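Maleylacetoacetate isomerase (Anaeromyxobacter dehalogenans, PDB 4IGJ) probably catalyses the glutathione-dependent isomerisation of maleylacetoacetate, as a zeta-class member of the glutathione transferase superfamily. Local coordinates at residues R26-W31 and E51-D56; E153-F158 and R198-D203; A165-V170 and P206-R211. All blocks are in the same frame, centred on the assembly; numbering follows the deposited sequence.

Contact 1: residues R26-W31 and E51-D56; sequences RLYSYW and EYRAVD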
loop_
_atom_site.group_PDB
_atom_site.type_symbol
_atom_site.label_atom_id
_atom_site.label_comp_id
_atom_site.label_asym_id
_atom_site.label_seq_id
_atom_site.Cartn_x
_atom_site.Cartn_y
_atom_site.Cartn_z
ATOM N N ARG A 26 -16.621 12.434 -9.409
ATOM C CA ARG A 26 -16.426 11.811 -10.710
ATOM C C ARG A 26 -15.236 10.855 -10.642
ATOM O O ARG A 26 -14.113 11.265 -10.324
ATOM C CB ARG A 26 -16.198 12.888 -11.771
ATOM C CG ARG A 26 -15.620 12.379 -13.085
ATOM C CD ARG A 26 -15.210 13.549 -13.958
ATOM N NE ARG A 26 -16.284 13.946 -14.858
ATOM C CZ ARG A 26 -16.150 14.008 -16.178
ATOM N NH1 ARG A 26 -17.171 14.372 -16.940
ATOM N NH2 ARG A 26 -14.987 13.713 -16.739
ATOM N N LEU A 27 -15.476 9.587 -10.952
ATOM C CA LEU A 27 -14.422 8.587 -10.860
ATOM C C LEU A 27 -13.870 8.218 -12.223
ATOM O O LEU A 27 -14.612 7.739 -13.085
ATOM C CB LEU A 27 -14.950 7.326 -10.182
ATOM C CG LEU A 27 -13.898 6.234 -10.006
ATOM C CD1 LEU A 27 -12.818 6.673 -9.014
ATOM C CD2 LEU A 27 -14.553 4.938 -9.583
ATOM N N TYR A 28 -12.571 8.433 -12.405
ATOM C CA TYR A 28 -11.865 7.943 -13.589
ATOM C C TYR A 28 -11.542 6.473 -13.364
ATOM O O TYR A 28 -10.747 6.130 -12.484
ATOM C CB TYR A 28 -10.588 8.752 -13.819
ATOM C CG TYR A 28 -10.860 10.163 -14.279
ATOM C CD1 TYR A 28 -10.762 10.501 -15.622
ATOM C CD2 TYR A 28 -11.235 11.155 -13.377
ATOM C CE1 TYR A 28 -11.018 11.786 -16.055
ATOM C CE2 TYR A 28 -11.493 12.449 -13.805
ATOM C CZ TYR A 28 -11.380 12.756 -15.146
ATOM O OH TYR A 28 -11.636 14.040 -15.579
ATOM N N SER A 29 -12.176 5.608 -14.153
ATOM C CA SER A 29 -12.171 4.173 -13.903
ATOM C C SER A 29 -12.020 3.420 -15.215
ATOM O O SER A 29 -12.438 3.906 -16.272
ATOM C CB SER A 29 -13.485 3.761 -13.231
ATOM O OG SER A 29 -13.613 2.355 -13.095
ATOM N N TYR A 30 -11.405 2.245 -15.128
ATOM C CA TYR A 30 -11.398 1.253 -16.205
ATOM C C TYR A 30 -12.135 0.045 -15.647
ATOM O O TYR A 30 -11.932 -0.323 -14.485
ATOM C CB TYR A 30 -9.949 0.901 -16.554
ATOM C CG TYR A 30 -9.752 -0.207 -17.572
ATOM C CD1 TYR A 30 -10.198 -0.070 -18.880
ATOM C CD2 TYR A 30 -9.075 -1.366 -17.227
ATOM C CE1 TYR A 30 -10.006 -1.079 -19.806
ATOM C CE2 TYR A 30 -8.873 -2.378 -18.141
ATOM C CZ TYR A 30 -9.338 -2.226 -19.427
ATOM O OH TYR A 30 -9.132 -3.242 -20.334
ATOM N N TRP A 31 -12.992 -0.586 -16.453
ATOM C CA TRP A 31 -13.891 -1.620 -15.931
ATOM C C TRP A 31 -13.133 -2.717 -15.188
ATOM O O TRP A 31 -13.581 -3.188 -14.138
ATOM C CB TRP A 31 -14.756 -2.222 -17.058
ATOM C CG TRP A 31 -13.962 -3.021 -18.051
ATOM C CD1 TRP A 31 -13.156 -2.533 -19.033
ATOM C CD2 TRP A 31 -13.893 -4.451 -18.143
ATOM N NE1 TRP A 31 -12.587 -3.572 -19.740
ATOM C CE2 TRP A 31 -13.011 -4.759 -19.203
ATOM C CE3 TRP A 31 -14.485 -5.498 -17.431
ATOM C CZ2 TRP A 31 -12.714 -6.072 -19.576
ATOM C CZ3 TRP A 31 -14.196 -6.801 -17.803
ATOM C CH2 TRP A 31 -13.314 -7.077 -18.867
ATOM N N GLU A 51 -20.242 10.215 -11.028
ATOM C CA GLU A 51 -20.147 10.087 -12.485
ATOM C C GLU A 51 -19.011 9.152 -12.865
ATOM O O GLU A 51 -17.914 9.240 -12.313
ATOM C CB GLU A 51 -19.892 11.441 -13.132
ATOM C CG GLU A 51 -20.944 12.480 -12.838
ATOM C CD GLU A 51 -20.661 13.784 -13.553
ATOM O OE1 GLU A 51 -21.597 14.601 -13.687
ATOM O OE2 GLU A 51 -19.502 13.988 -13.983
ATOM N N TYR A 52 -19.269 8.266 -13.818
ATOM C CA TYR A 52 -18.252 7.336 -14.280
ATOM C C TYR A 52 -17.570 7.923 -15.505
ATOM O O TYR A 52 -18.227 8.185 -16.518
ATOM C CB TYR A 52 -18.888 5.991 -14.630
ATOM C CG TYR A 52 -17.900 4.859 -14.846
ATOM C CD1 TYR A 52 -17.645 3.944 -13.840
ATOM C CD2 TYR A 52 -17.254 4.688 -16.058
ATOM C CE1 TYR A 52 -16.755 2.899 -14.024
ATOM C CE2 TYR A 52 -16.352 3.650 -16.255
ATOM C CZ TYR A 52 -16.111 2.755 -15.235
ATOM O OH TYR A 52 -15.226 1.712 -15.415
ATOM N N ARG A 53 -16.263 8.146 -15.418
ATOM C CA ARG A 53 -15.489 8.580 -16.578
ATOM C C ARG A 53 -14.565 7.438 -16.966
ATOM O O ARG A 53 -13.588 7.143 -16.270
ATOM C CB ARG A 53 -14.676 9.844 -16.273
ATOM C CG ARG A 53 -14.162 10.618 -17.521
ATOM C CD ARG A 53 -13.006 9.927 -18.268
ATOM N NE ARG A 53 -12.282 10.840 -19.155
ATOM C CZ ARG A 53 -11.355 10.459 -20.031
ATOM N NH1 ARG A 53 -11.032 9.179 -20.148
ATOM N NH2 ARG A 53 -10.751 11.360 -20.797
ATOM N N ALA A 54 -14.873 6.800 -18.089
ATOM C CA ALA A 54 -14.109 5.653 -18.542
ATOM C C ALA A 54 -12.735 6.058 -19.049
ATOM O O ALA A 54 -12.588 7.037 -19.791
ATOM C CB ALA A 54 -14.877 4.903 -19.629
ATOM N N VAL A 55 -11.727 5.298 -18.642
ATOM C CA VAL A 55 -10.381 5.458 -19.163
ATOM C C VAL A 55 -9.997 4.126 -19.774
ATOM O O VAL A 55 -9.842 3.135 -19.068
ATOM C CB VAL A 55 -9.386 5.847 -18.050
ATOM C CG1 VAL A 55 -7.960 5.891 -18.596
ATOM C CG2 VAL A 55 -9.772 7.181 -17.423
ATOM N N ASP A 56 -9.886 4.089 -21.101
ATOM C CA ASP A 56 -9.599 2.838 -21.795
ATOM C C ASP A 56 -8.116 2.516 -21.691
ATOM O O ASP A 56 -7.312 2.937 -22.528
ATOM C CB ASP A 56 -10.032 2.927 -23.260
ATOM C CG ASP A 56 -10.093 1.571 -23.940
ATOM O OD1 ASP A 56 -9.398 0.637 -23.491
ATOM O OD2 ASP A 56 -10.832 1.446 -24.944
#
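Leu27 and Ser29 of strand 26-29 each bond through backbone N and O to residues 51-55, the parallel strand 51-54 and the residue after it. Leu27 N reaches Glu51 O at 2.8 Å, and Leu27 O takes Arg53 N. Ser29 N then bonds Arg53 O, and Ser29 O takes Val55 N. The tight side carries Leu27, Ser29 and Tyr52. The Tyr52 ring reaches across so that its OH lies 2.9 Å from Ser29 OG, a weak hydrogen bond. The stronger partner of Ser29 OG is Arg40 of helix 34-45. That helix also covers Leu27, as expected for the crossover of a beta-alpha-beta unit. Tyr52 OH has a further weak bond to Asp233.

The other face bears Arg26, Tyr28, Glu51 and Arg53 and is looser and more open to solvent. Arg53 CB sits over one face of the Tyr28 ring, 4.2 Å from its centroid, a CH-pi contact. Val55 CG2 meets the same ring at its edge, 3.9 Å from Tyr28 CD1. The Arg26 chain bends at CG-CD (chi3 -92°) and brings NE to 3.3 Å from Glu51 OE2. The hydrogen bond within this salt bridge is weak, and the guanidinium and carboxylate planes are turned 57° apart. Arg26 NH2 lies 3.3 Å from Arg53 CG. Replacing Arg26 with an alanine would probably leave the Glu51 carboxylate without this mate and uncover the Arg53 chain beside it.

Beyond the strands, Tyr30 CD1 lies 3.2 Å from Val55 O. The Val55 side chain is close to Val76 and Gln60, residues of the glutathione site. The chemistry implies that the backbone bonds fix the pairing of the two strands, while the weak ion pair adds a modest, solvent-accessible link at one end.

Contact 2: residues E153-F158 and R198-D203; sequences EWARFF and RRFGLD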
loop_
_atom_site.group_PDB
_atom_site.type_symbol
_atom_site.label_atom_id
_atom_site.label_comp_id
_atom_site.label_asym_id
_atom_site.label_seq_id
_atom_site.Cartn_x
_atom_site.Cartn_y
_atom_site.Cartn_z
ATOM N N GLU A 153 2.917 -17.169 -14.794
ATOM C CA GLU A 153 3.462 -18.013 -13.735
ATOM C C GLU A 153 3.850 -17.145 -12.539
ATOM O O GLU A 153 3.563 -17.484 -11.397
ATOM C CB GLU A 153 4.675 -18.803 -14.256
ATOM C CG GLU A 153 5.232 -19.833 -13.277
ATOM C CD GLU A 153 6.352 -20.674 -13.873
ATOM O OE1 GLU A 153 6.437 -20.774 -15.116
ATOM O OE2 GLU A 153 7.151 -21.230 -13.091
ATOM N N TRP A 154 4.485 -16.015 -12.837
ATOM C CA TRP A 154 4.889 -15.029 -11.841
ATOM C C TRP A 154 3.688 -14.493 -11.087
ATOM O O TRP A 154 3.699 -14.439 -9.860
ATOM C CB TRP A 154 5.626 -13.898 -12.561
ATOM C CG TRP A 154 5.957 -12.661 -11.770
ATOM C CD1 TRP A 154 5.102 -11.643 -11.418
ATOM C CD2 TRP A 154 7.257 -12.266 -11.322
ATOM N NE1 TRP A 154 5.796 -10.662 -10.747
ATOM C CE2 TRP A 154 7.120 -11.023 -10.675
ATOM C CE3 TRP A 154 8.525 -12.854 -11.394
ATOM C CZ2 TRP A 154 8.206 -10.357 -10.106
ATOM C CZ3 TRP A 154 9.599 -12.196 -10.818
ATOM C CH2 TRP A 154 9.433 -10.962 -10.181
ATOM N N ALA A 155 2.655 -14.099 -11.826
ATOM C CA ALA A 155 1.443 -13.587 -11.203
ATOM C C ALA A 155 0.835 -14.637 -10.276
ATOM O O ALA A 155 0.441 -14.324 -9.156
ATOM C CB ALA A 155 0.439 -13.145 -12.256
ATOM N N ARG A 156 0.745 -15.883 -10.732
ATOM C CA ARG A 156 0.209 -16.936 -9.880
ATOM C C ARG A 156 1.050 -17.138 -8.624
ATOM O O ARG A 156 0.513 -17.359 -7.544
ATOM C CB ARG A 156 0.070 -18.252 -10.649
ATOM C CG ARG A 156 -1.143 -18.315 -11.560
ATOM C CD ARG A 156 -1.297 -19.717 -12.193
ATOM N NE ARG A 156 -0.214 -20.050 -13.110
ATOM C CZ ARG A 156 -0.210 -19.733 -14.399
ATOM N NH1 ARG A 156 -1.231 -19.076 -14.933
ATOM N NH2 ARG A 156 0.820 -20.076 -15.161
ATOM N N PHE A 157 2.369 -17.037 -8.759
ATOM C CA PHE A 157 3.241 -17.222 -7.609
ATOM C C PHE A 157 3.009 -16.143 -6.554
ATOM O O PHE A 157 2.846 -16.442 -5.371
ATOM C CB PHE A 157 4.712 -17.225 -8.030
ATOM C CG PHE A 157 5.663 -17.288 -6.869
ATOM C CD1 PHE A 157 5.982 -18.502 -6.279
ATOM C CD2 PHE A 157 6.222 -16.126 -6.349
ATOM C CE1 PHE A 157 6.850 -18.557 -5.201
ATOM C CE2 PHE A 157 7.096 -16.176 -5.269
ATOM C CZ PHE A 157 7.406 -17.393 -4.697
ATOM N N PHE A 158 3.016 -14.888 -6.988
ATOM C CA PHE A 158 2.917 -13.782 -6.042
ATOM C C PHE A 158 1.508 -13.588 -5.499
ATOM O O PHE A 158 1.331 -13.232 -4.334
ATOM C CB PHE A 158 3.482 -12.495 -6.646
ATOM C CG PHE A 158 4.982 -12.438 -6.619
ATOM C CD1 PHE A 158 5.650 -12.201 -5.423
ATOM C CD2 PHE A 158 5.724 -12.631 -7.771
ATOM C CE1 PHE A 158 7.028 -12.164 -5.383
ATOM C CE2 PHE A 158 7.106 -12.590 -7.739
ATOM C CZ PHE A 158 7.757 -12.358 -6.540
ATOM N N ARG A 198 -8.450 -15.579 -10.075
ATOM C CA ARG A 198 -9.198 -16.437 -10.993
ATOM C C ARG A 198 -8.777 -16.186 -12.435
ATOM O O ARG A 198 -8.555 -17.129 -13.192
ATOM C CB ARG A 198 -10.709 -16.240 -10.815
ATOM C CG ARG A 198 -11.226 -16.744 -9.479
ATOM C CD ARG A 198 -12.728 -16.591 -9.343
ATOM N NE ARG A 198 -13.143 -16.738 -7.952
ATOM C CZ ARG A 198 -13.443 -15.719 -7.152
ATOM N NH1 ARG A 198 -13.403 -14.479 -7.616
ATOM N NH2 ARG A 198 -13.803 -15.945 -5.893
ATOM N N ARG A 199 -8.639 -14.917 -12.803
ATOM C CA ARG A 199 -8.203 -14.515 -14.137
ATOM C C ARG A 199 -6.927 -15.262 -14.531
ATOM O O ARG A 199 -6.791 -15.728 -15.669
ATOM C CB ARG A 199 -7.950 -13.007 -14.139
ATOM C CG ARG A 199 -7.667 -12.381 -15.483
ATOM C CD ARG A 199 -8.080 -10.911 -15.440
ATOM N NE ARG A 199 -7.846 -10.217 -16.699
ATOM C CZ ARG A 199 -6.698 -9.633 -17.025
ATOM N NH1 ARG A 199 -5.667 -9.665 -16.188
ATOM N NH2 ARG A 199 -6.577 -9.024 -18.193
ATOM N N PHE A 200 -6.011 -15.393 -13.575
ATOM C CA PHE A 200 -4.707 -16.001 -13.820
ATOM C C PHE A 200 -4.717 -17.512 -13.623
ATOM O O PHE A 200 -3.672 -18.157 -13.684
ATOM C CB PHE A 200 -3.645 -15.354 -12.922
ATOM C CG PHE A 200 -3.267 -13.965 -13.345
ATOM C CD1 PHE A 200 -2.674 -13.750 -14.580
ATOM C CD2 PHE A 200 -3.487 -12.879 -12.510
ATOM C CE1 PHE A 200 -2.324 -12.469 -14.986
ATOM C CE2 PHE A 200 -3.139 -11.592 -12.904
ATOM C CZ PHE A 200 -2.554 -11.389 -14.143
ATOM N N GLY A 201 -5.896 -18.073 -13.388
ATOM C CA GLY A 201 -6.045 -19.510 -13.253
ATOM C C GLY A 201 -5.466 -20.076 -11.975
ATOM O O GLY A 201 -5.093 -21.253 -11.917
ATOM N N LEU A 202 -5.381 -19.247 -10.939
ATOM C CA LEU A 202 -4.890 -19.736 -9.656
ATOM C C LEU A 202 -5.976 -20.518 -8.929
ATOM O O LEU A 202 -7.109 -20.053 -8.808
ATOM C CB LEU A 202 -4.406 -18.582 -8.780
ATOM C CG LEU A 202 -3.768 -18.977 -7.453
ATOM C CD1 LEU A 202 -2.454 -19.700 -7.700
ATOM C CD2 LEU A 202 -3.566 -17.744 -6.565
ATOM N N ASP A 203 -5.635 -21.706 -8.444
ATOM C CA ASP A 203 -6.598 -22.503 -7.698
ATOM C C ASP A 203 -6.831 -21.919 -6.309
ATOM O O ASP A 203 -5.881 -21.710 -5.550
ATOM C CB ASP A 203 -6.145 -23.958 -7.583
ATOM C CG ASP A 203 -7.074 -24.784 -6.711
ATOM O OD1 ASP A 203 -8.161 -25.165 -7.196
ATOM O OD2 ASP A 203 -6.719 -25.041 -5.541
#
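Arg156, Phe200 and Ala155 carry most of this contact between helix 150-171 and the end of helix 185-199. Arg156 has the most surface buried. Its CG stands beside the backbone N, and the chain turns at CG-CD (chi3 -66°). Arg156 NH1 is thereby brought to 2.9 Å from Phe200 O. The bond is nearly straight, with 166° at the hydrogen. The carbonyl oxygen lies at the edge of the guanidinium, in its plane. The aliphatic part of Arg156 follows the same oxygen, with CD 3.2 Å from Phe200 O. The guanidinium does not stack on the Phe200 ring, since their planes are 67° apart.

Phe200 comes next. Its ring turns one face to helix 150-171, and Ala155 CB sits squarely over the centre, 3.7 Å from the ring centroid. This CH-pi contact spreads evenly over all six ring carbons. The small alanine probably lets the ring come this close to the helix. Arg152 and Ile159 of the same helix and Leu140 of helix 137-146 also touch the ring, which is buried.

Leu202 adds a smaller patch. Its CD1 lies 3.8 Å from Arg156 O and also approaches Arg156 CB. Ile159 and Ala160 touch its side chain further along the helix. Across the contact, then, apolar groups meet the helix surface and one charged group grips a backbone oxygen.

Gly201 has positive phi and is the C-prime residue of a Schellman motif. Its N bonds Arg198 O at 2.8 Å, and Leu202 N bonds Ala197 O. The motif ends helix 185-199. The Arg156 bond and the Phe200 packing join that C-terminus to helix 150-171, within the all-helical C-terminal domain of the glutathione transferase fold.

Contact 3: residues A165-V170 and P206-R211; sequences ALETAV and PYPTLR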
loop_
_atom_site.group_PDB
_atom_site.type_symbol
_atom_site.label_atom_id
_atom_site.label_comp_id
_atom_site.label_asym_id
_atom_site.label_seq_id
_atom_site.Cartn_x
_atom_site.Cartn_y
_atom_site.Cartn_z
ATOM N N ALA A 165 -1.082 -15.563 3.000
ATOM C CA ALA A 165 -0.922 -14.670 4.145
ATOM C C ALA A 165 -2.262 -14.103 4.591
ATOM O O ALA A 165 -2.549 -14.035 5.788
ATOM C CB ALA A 165 0.043 -13.543 3.809
ATOM N N LEU A 166 -3.077 -13.683 3.625
ATOM C CA LEU A 166 -4.396 -13.147 3.924
ATOM C C LEU A 166 -5.286 -14.178 4.596
ATOM O O LEU A 166 -5.954 -13.878 5.579
ATOM C CB LEU A 166 -5.086 -12.669 2.653
ATOM C CG LEU A 166 -4.854 -11.226 2.238
ATOM C CD1 LEU A 166 -5.735 -10.904 1.053
ATOM C CD2 LEU A 166 -5.145 -10.283 3.407
ATOM N N GLU A 167 -5.311 -15.386 4.041
ATOM C CA GLU A 167 -6.139 -16.465 4.575
ATOM C C GLU A 167 -5.888 -16.670 6.065
ATOM O O GLU A 167 -6.822 -16.850 6.843
ATOM C CB GLU A 167 -5.876 -17.758 3.798
ATOM C CG GLU A 167 -6.434 -19.025 4.444
ATOM C CD GLU A 167 -7.945 -19.142 4.341
ATOM O OE1 GLU A 167 -8.547 -18.486 3.464
ATOM O OE2 GLU A 167 -8.536 -19.905 5.135
ATOM N N THR A 168 -4.622 -16.599 6.457
ATOM C CA THR A 168 -4.237 -16.795 7.850
ATOM C C THR A 168 -4.530 -15.562 8.701
ATOM O O THR A 168 -5.019 -15.681 9.825
ATOM C CB THR A 168 -2.752 -17.138 7.955
ATOM O OG1 THR A 168 -2.487 -18.310 7.177
ATOM C CG2 THR A 168 -2.350 -17.380 9.412
ATOM N N ALA A 169 -4.229 -14.385 8.161
ATOM C CA ALA A 169 -4.473 -13.130 8.870
ATOM C C ALA A 169 -5.965 -12.841 8.996
ATOM O O ALA A 169 -6.414 -12.271 9.993
ATOM C CB ALA A 169 -3.759 -11.973 8.177
ATOM N N VAL A 170 -6.733 -13.225 7.978
ATOM C CA VAL A 170 -8.181 -13.045 8.011
ATOM C C VAL A 170 -8.825 -14.027 8.979
ATOM O O VAL A 170 -9.691 -13.645 9.765
ATOM C CB VAL A 170 -8.812 -13.161 6.597
ATOM C CG1 VAL A 170 -10.317 -13.331 6.678
ATOM C CG2 VAL A 170 -8.467 -11.939 5.763
ATOM N N PRO A 206 -7.028 -23.669 -1.578
ATOM C CA PRO A 206 -6.292 -23.491 -0.317
ATOM C C PRO A 206 -6.721 -22.295 0.537
ATOM O O PRO A 206 -6.168 -22.120 1.625
ATOM C CB PRO A 206 -4.848 -23.270 -0.783
ATOM C CG PRO A 206 -4.770 -23.893 -2.121
ATOM C CD PRO A 206 -6.114 -23.672 -2.737
ATOM N N TYR A 207 -7.668 -21.488 0.061
ATOM C CA TYR A 207 -8.090 -20.297 0.799
ATOM C C TYR A 207 -9.578 -20.325 1.152
ATOM O O TYR A 207 -10.344 -19.474 0.705
ATOM C CB TYR A 207 -7.753 -19.034 -0.008
ATOM C CG TYR A 207 -6.454 -19.156 -0.767
ATOM C CD1 TYR A 207 -5.236 -19.161 -0.100
ATOM C CD2 TYR A 207 -6.447 -19.289 -2.153
ATOM C CE1 TYR A 207 -4.041 -19.292 -0.789
ATOM C CE2 TYR A 207 -5.259 -19.418 -2.852
ATOM C CZ TYR A 207 -4.059 -19.421 -2.164
ATOM O OH TYR A 207 -2.868 -19.549 -2.844
ATOM N N PRO A 208 -9.995 -21.296 1.984
ATOM C CA PRO A 208 -11.433 -21.461 2.224
ATOM C C PRO A 208 -12.081 -20.291 2.960
ATOM O O PRO A 208 -13.243 -19.999 2.687
ATOM C CB PRO A 208 -11.505 -22.741 3.072
ATOM C CG PRO A 208 -10.188 -22.826 3.741
ATOM C CD PRO A 208 -9.193 -22.258 2.761
ATOM N N THR A 209 -11.362 -19.638 3.870
ATOM C CA THR A 209 -11.918 -18.479 4.560
ATOM C C THR A 209 -12.137 -17.330 3.570
ATOM O O THR A 209 -13.184 -16.681 3.577
ATOM C CB THR A 209 -11.037 -18.008 5.723
ATOM O OG1 THR A 209 -10.700 -19.127 6.554
ATOM C CG2 THR A 209 -11.767 -16.959 6.561
ATOM N N LEU A 210 -11.157 -17.101 2.702
ATOM C CA LEU A 210 -11.274 -16.033 1.710
ATOM C C LEU A 210 -12.428 -16.292 0.739
ATOM O O LEU A 210 -13.119 -15.361 0.333
ATOM C CB LEU A 210 -9.964 -15.857 0.941
ATOM C CG LEU A 210 -8.715 -15.516 1.756
ATOM C CD1 LEU A 210 -7.549 -15.156 0.851
ATOM C CD2 LEU A 210 -8.993 -14.397 2.753
ATOM N N ARG A 211 -12.639 -17.558 0.371
ATOM C CA ARG A 211 -13.729 -17.923 -0.528
ATOM C C ARG A 211 -15.092 -17.639 0.100
ATOM O O ARG A 211 -15.993 -17.119 -0.560
ATOM C CB ARG A 211 -13.625 -19.398 -0.939
ATOM C CG ARG A 211 -12.485 -19.696 -1.904
ATOM C CD ARG A 211 -12.570 -21.117 -2.466
ATOM N NE ARG A 211 -11.865 -22.090 -1.637
ATOM C CZ ARG A 211 -12.458 -22.945 -0.804
ATOM N NH1 ARG A 211 -13.777 -22.957 -0.684
ATOM N NH2 ARG A 211 -11.726 -23.791 -0.093
#
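Glu167 reaches helix 208-218 because its CG points away from the backbone N (chi1 167°) and its chain then folds at CB-CG (chi2 73°). The carboxylate is thereby laid against the first turn of that helix. Thr209 meets it with OG1 beside its own backbone N (chi1 -50°), which lets hydroxyl and N-H reach the same oxygen.

Both carboxylate oxygens are used. Glu167 OE1 accepts from Leu210 N at 3.1 Å, on the syn side and slightly out of the carboxylate plane. OE2 takes two bonds. Thr209 N approaches along its syn lone pair, and Thr209 OG1 donates to Glu167 OE2 from above the plane at 2.7 Å. Three bonds therefore hold the group and fix its rotation. Pro208 CD lies 3.4 Å from Glu167 OE2, and Leu210 CG comes to 3.4 Å from Glu167 OE1. Tyr207, at the N-cap position, turns a ring edge to Glu167 CB, and its CB approaches OE1.

Apolar packing continues behind the carboxylate. The two methyls of Leu210 divide between neighbours on helix 150-171: Leu210 CD1 lies 3.9 Å from Leu166 CB, and Leu210 CD2 lies 3.9 Å from Val170 CG2. Val170 CG1 also touches Thr209 CG2, the two side chains passing in opposite directions. Leu166 and Leu210 both reach Leu190 of helix 185-199. Leu166 and Val170 pack on Leu123 of helix 114-128. Helices 114-128 and 185-199 thus cover the buried side of the contact.

The N-H groups of Thr209 and Leu210 belong to the first turn, where no earlier turn supplies carbonyl acceptors. Glu167 serves them from another helix. Its negative charge faces the positive end of the helix dipole, which probably stabilises the carboxylate in its ionised form.

Contact 1 belongs to the thioredoxin-like N-terminal domain, whereas contacts 2 and 3 lie in the helical C-terminal domain. All three are partly buried, so none is purely core or surface. Contact 1 relies on backbone bonds between strands, with a weak ion pair on its open side. Contacts 2 and 3 share helix 150-171, and their centres are 16 Å apart. They touch through Leu202 CD2 and Tyr207 OH, at 4.2 Å. Their chemistry is complementary: in contact 2 a cationic side chain grips a carbonyl at a helix C-terminus, and in contact 3 an anionic one takes amides at a helix N-terminus.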